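Local coordinates for protein alkylhalidase CmlS (PDB 3I3L) that binds FAD, to which it is joined through a covalent flavin-aspartate bond, and probably carries out flavin-dependent halogenation in chloramphenicol biosynthesis, at residues H43-D48 with S337-I342. Numbering follows the deposited sequence.
Sequences HKLGHD and SAAAAI
Leu45 meets the helix around Ala339 and Ala340 almost entirely through one methyl group, and shows how a leucine just past the end of one helix can pack a single methyl on the backbone of another. Its CD1 lies 3.7 Å from the backbone O of Ala339 and 3.9 Å from CA of Ala340, so the methyl packs on the helix backbone itself. The small side chain of Ala339 adds an apolar touch, with CD1 4.3 Å from its CB. The torsions explain the reach: CG stands anti to the carbonyl carbon of Leu45 (chi1 -63°), and chi2 of 170° extends CD1 toward the helix while CD2 branches off. No hydrogen bond crosses between 43-48 and 337-342. Just past Leu45, Gly46 adopts positive phi (92°) in a Schellman motif that ends helix 33-44, its N bonded to His43 O at 2.8 Å. The chain then turns into His47, whose imidazole has CB of Leu45 at its edge, in plane. Its ND1 bonds Ser24 N, just ahead of strand 25-29, and its NE2 bonds Asp343 OD1 on helix 327-347, fixing the ring's rotation. Within the Rossmann-type FAD-binding fold, the contact lies where helix 33-44 gives way to strand 48-52; Leu42 of that helix also packs on Ala339 and Ile342, Phe311 of strand 310-312 on Ala338, Ala341 and Ile342, and helix 352-382 on Ser337, Ala338 and Ala341.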
ATOM      1  N   HIS A  43      13.328  18.790   1.540  1.00 27.75           N
ATOM      2  CA  HIS A  43      14.661  19.380   1.361  1.00 29.50           C
ATOM      3  C   HIS A  43      15.060  19.455  -0.126  1.00 30.94           C
ATOM      4  O   HIS A  43      15.456  20.511  -0.605  1.00 31.73           O
ATOM      5  CB  HIS A  43      15.685  18.584   2.141  1.00 28.21           C
ATOM      6  CG  HIS A  43      17.091  18.892   1.756  1.00 34.68           C
ATOM      7  ND1 HIS A  43      17.835  19.891   2.380  1.00 31.84           N
ATOM      8  CD2 HIS A  43      17.909  18.318   0.837  1.00 33.96           C
ATOM      9  CE1 HIS A  43      19.035  19.930   1.835  1.00 31.99           C
ATOM     10  NE2 HIS A  43      19.108  18.989   0.898  1.00 37.11           N
ATOM     11  N   LYS A  44      14.891  18.358  -0.864  1.00 30.24           N
ATOM     12  CA  LYS A  44      15.167  18.334  -2.293  1.00 28.07           C
ATOM     13  C   LYS A  44      14.270  19.375  -3.006  1.00 29.64           C
ATOM     14  O   LYS A  44      14.656  19.941  -4.056  1.00 30.59           O
ATOM     15  CB  LYS A  44      14.872  16.922  -2.835  1.00 28.97           C
ATOM     16  CG  LYS A  44      15.044  16.704  -4.359  1.00 29.24           C
ATOM     17  CD  LYS A  44      14.828  15.232  -4.692  1.00 26.97           C
ATOM     18  CE  LYS A  44      14.919  14.934  -6.202  1.00 31.40           C
ATOM     19  NZ  LYS A  44      16.343  15.061  -6.655  1.00 30.64           N
ATOM     20  N   LEU A  45      13.062  19.613  -2.474  1.00 27.60           N
ATOM     21  CA  LEU A  45      12.186  20.616  -3.079  1.00 25.17           C
ATOM     22  C   LEU A  45      12.520  22.058  -2.614  1.00 25.26           C
ATOM     23  O   LEU A  45      11.862  23.010  -3.010  1.00 21.95           O
ATOM     24  CB  LEU A  45      10.707  20.317  -2.845  1.00 25.19           C
ATOM     25  CG  LEU A  45      10.171  19.017  -3.449  1.00 29.52           C
ATOM     26  CD1 LEU A  45       8.762  18.739  -2.915  1.00 25.30           C
ATOM     27  CD2 LEU A  45      10.173  19.086  -5.002  1.00 26.77           C
ATOM     28  N   GLY A  46      13.536  22.178  -1.759  1.00 25.84           N
ATOM     29  CA  GLY A  46      14.115  23.436  -1.392  1.00 26.30           C
ATOM     30  C   GLY A  46      13.512  24.066  -0.147  1.00 28.93           C
ATOM     31  O   GLY A  46      13.663  25.268   0.045  1.00 28.70           O
ATOM     32  N   HIS A  47      12.836  23.279   0.696  1.00 27.23           N
ATOM     33  CA  HIS A  47      12.210  23.808   1.881  1.00 25.71           C
ATOM     34  C   HIS A  47      13.047  23.589   3.078  1.00 25.23           C
ATOM     35  O   HIS A  47      14.027  22.863   3.034  1.00 25.13           O
ATOM     36  CB  HIS A  47      10.773  23.235   2.044  1.00 26.79           C
ATOM     37  CG  HIS A  47       9.889  23.540   0.874  1.00 24.06           C
ATOM     38  ND1 HIS A  47       9.009  24.600   0.859  1.00 21.73           N
ATOM     39  CD2 HIS A  47       9.769  22.938  -0.330  1.00 21.76           C
ATOM     40  CE1 HIS A  47       8.395  24.658  -0.314  1.00 20.34           C
ATOM     41  NE2 HIS A  47       8.832  23.656  -1.053  1.00 23.17           N
ATOM     42  N   ASP A  48      12.641  24.195   4.192  1.00 25.09           N
ATOM     43  CA  ASP A  48      13.485  24.232   5.375  1.00 27.46           C
ATOM     44  C   ASP A  48      12.915  23.287   6.487  1.00 29.33           C
ATOM     45  O   ASP A  48      11.855  23.577   7.109  1.00 28.18           O
ATOM     46  CB  ASP A  48      13.539  25.698   5.825  1.00 29.70           C
ATOM     47  CG  ASP A  48      14.276  25.905   7.146  1.00 31.88           C
ATOM     48  OD1 ASP A  48      14.980  25.009   7.588  1.00 38.51           O
ATOM     49  OD2 ASP A  48      14.166  27.001   7.723  1.00 40.68           O
ATOM     50  N   SER A 337       4.056  12.567  -1.243  1.00 21.68           N
ATOM     51  CA  SER A 337       2.906  13.396  -1.707  1.00 20.14           C
ATOM     52  C   SER A 337       2.681  14.611  -0.846  1.00 19.24           C
ATOM     53  O   SER A 337       2.270  15.672  -1.326  1.00 20.50           O
ATOM     54  CB  SER A 337       1.605  12.569  -1.732  1.00 21.07           C
ATOM     55  OG  SER A 337       1.741  11.518  -2.654  1.00 26.66           O
ATOM     56  N   ALA A 338       2.878  14.450   0.451  1.00 19.52           N
ATOM     57  CA  ALA A 338       2.627  15.569   1.369  1.00 21.40           C
ATOM     58  C   ALA A 338       3.708  16.651   1.140  1.00 22.52           C
ATOM     59  O   ALA A 338       3.397  17.809   1.184  1.00 21.32           O
ATOM     60  CB  ALA A 338       2.688  15.124   2.859  1.00 17.63           C
ATOM     61  N   ALA A 339       4.958  16.216   0.921  1.00 21.85           N
ATOM     62  CA  ALA A 339       6.045  17.103   0.540  1.00 23.80           C
ATOM     63  C   ALA A 339       5.691  17.908  -0.754  1.00 23.54           C
ATOM     64  O   ALA A 339       5.793  19.135  -0.782  1.00 23.23           O
ATOM     65  CB  ALA A 339       7.337  16.276   0.339  1.00 22.05           C
ATOM     66  N   ALA A 340       5.282  17.217  -1.806  1.00 22.65           N
ATOM     67  CA  ALA A 340       4.985  17.868  -3.057  1.00 21.81           C
ATOM     68  C   ALA A 340       3.814  18.796  -2.856  1.00 24.30           C
ATOM     69  O   ALA A 340       3.742  19.865  -3.481  1.00 22.89           O
ATOM     70  CB  ALA A 340       4.678  16.812  -4.130  1.00 21.94           C
ATOM     71  N   ALA A 341       2.857  18.378  -2.021  1.00 24.09           N
ATOM     72  CA  ALA A 341       1.662  19.185  -1.763  1.00 23.86           C
ATOM     73  C   ALA A 341       2.027  20.494  -1.073  1.00 25.24           C
ATOM     74  O   ALA A 341       1.510  21.554  -1.435  1.00 23.85           O
ATOM     75  CB  ALA A 341       0.653  18.383  -0.859  1.00 22.40           C
ATOM     76  N   ILE A 342       2.886  20.382  -0.027  1.00 24.08           N
ATOM     77  CA  ILE A 342       3.324  21.580   0.699  1.00 24.29           C
ATOM     78  C   ILE A 342       4.092  22.538  -0.280  1.00 24.64           C
ATOM     79  O   ILE A 342       3.876  23.748  -0.302  1.00 24.72           O
ATOM     80  CB  ILE A 342       4.160  21.176   1.891  1.00 22.77           C
ATOM     81  CG1 ILE A 342       3.254  20.601   3.045  1.00 22.91           C
ATOM     82  CG2 ILE A 342       4.911  22.442   2.479  1.00 22.29           C
ATOM     83  CD1 ILE A 342       4.087  19.874   4.068  1.00 16.37           C
TER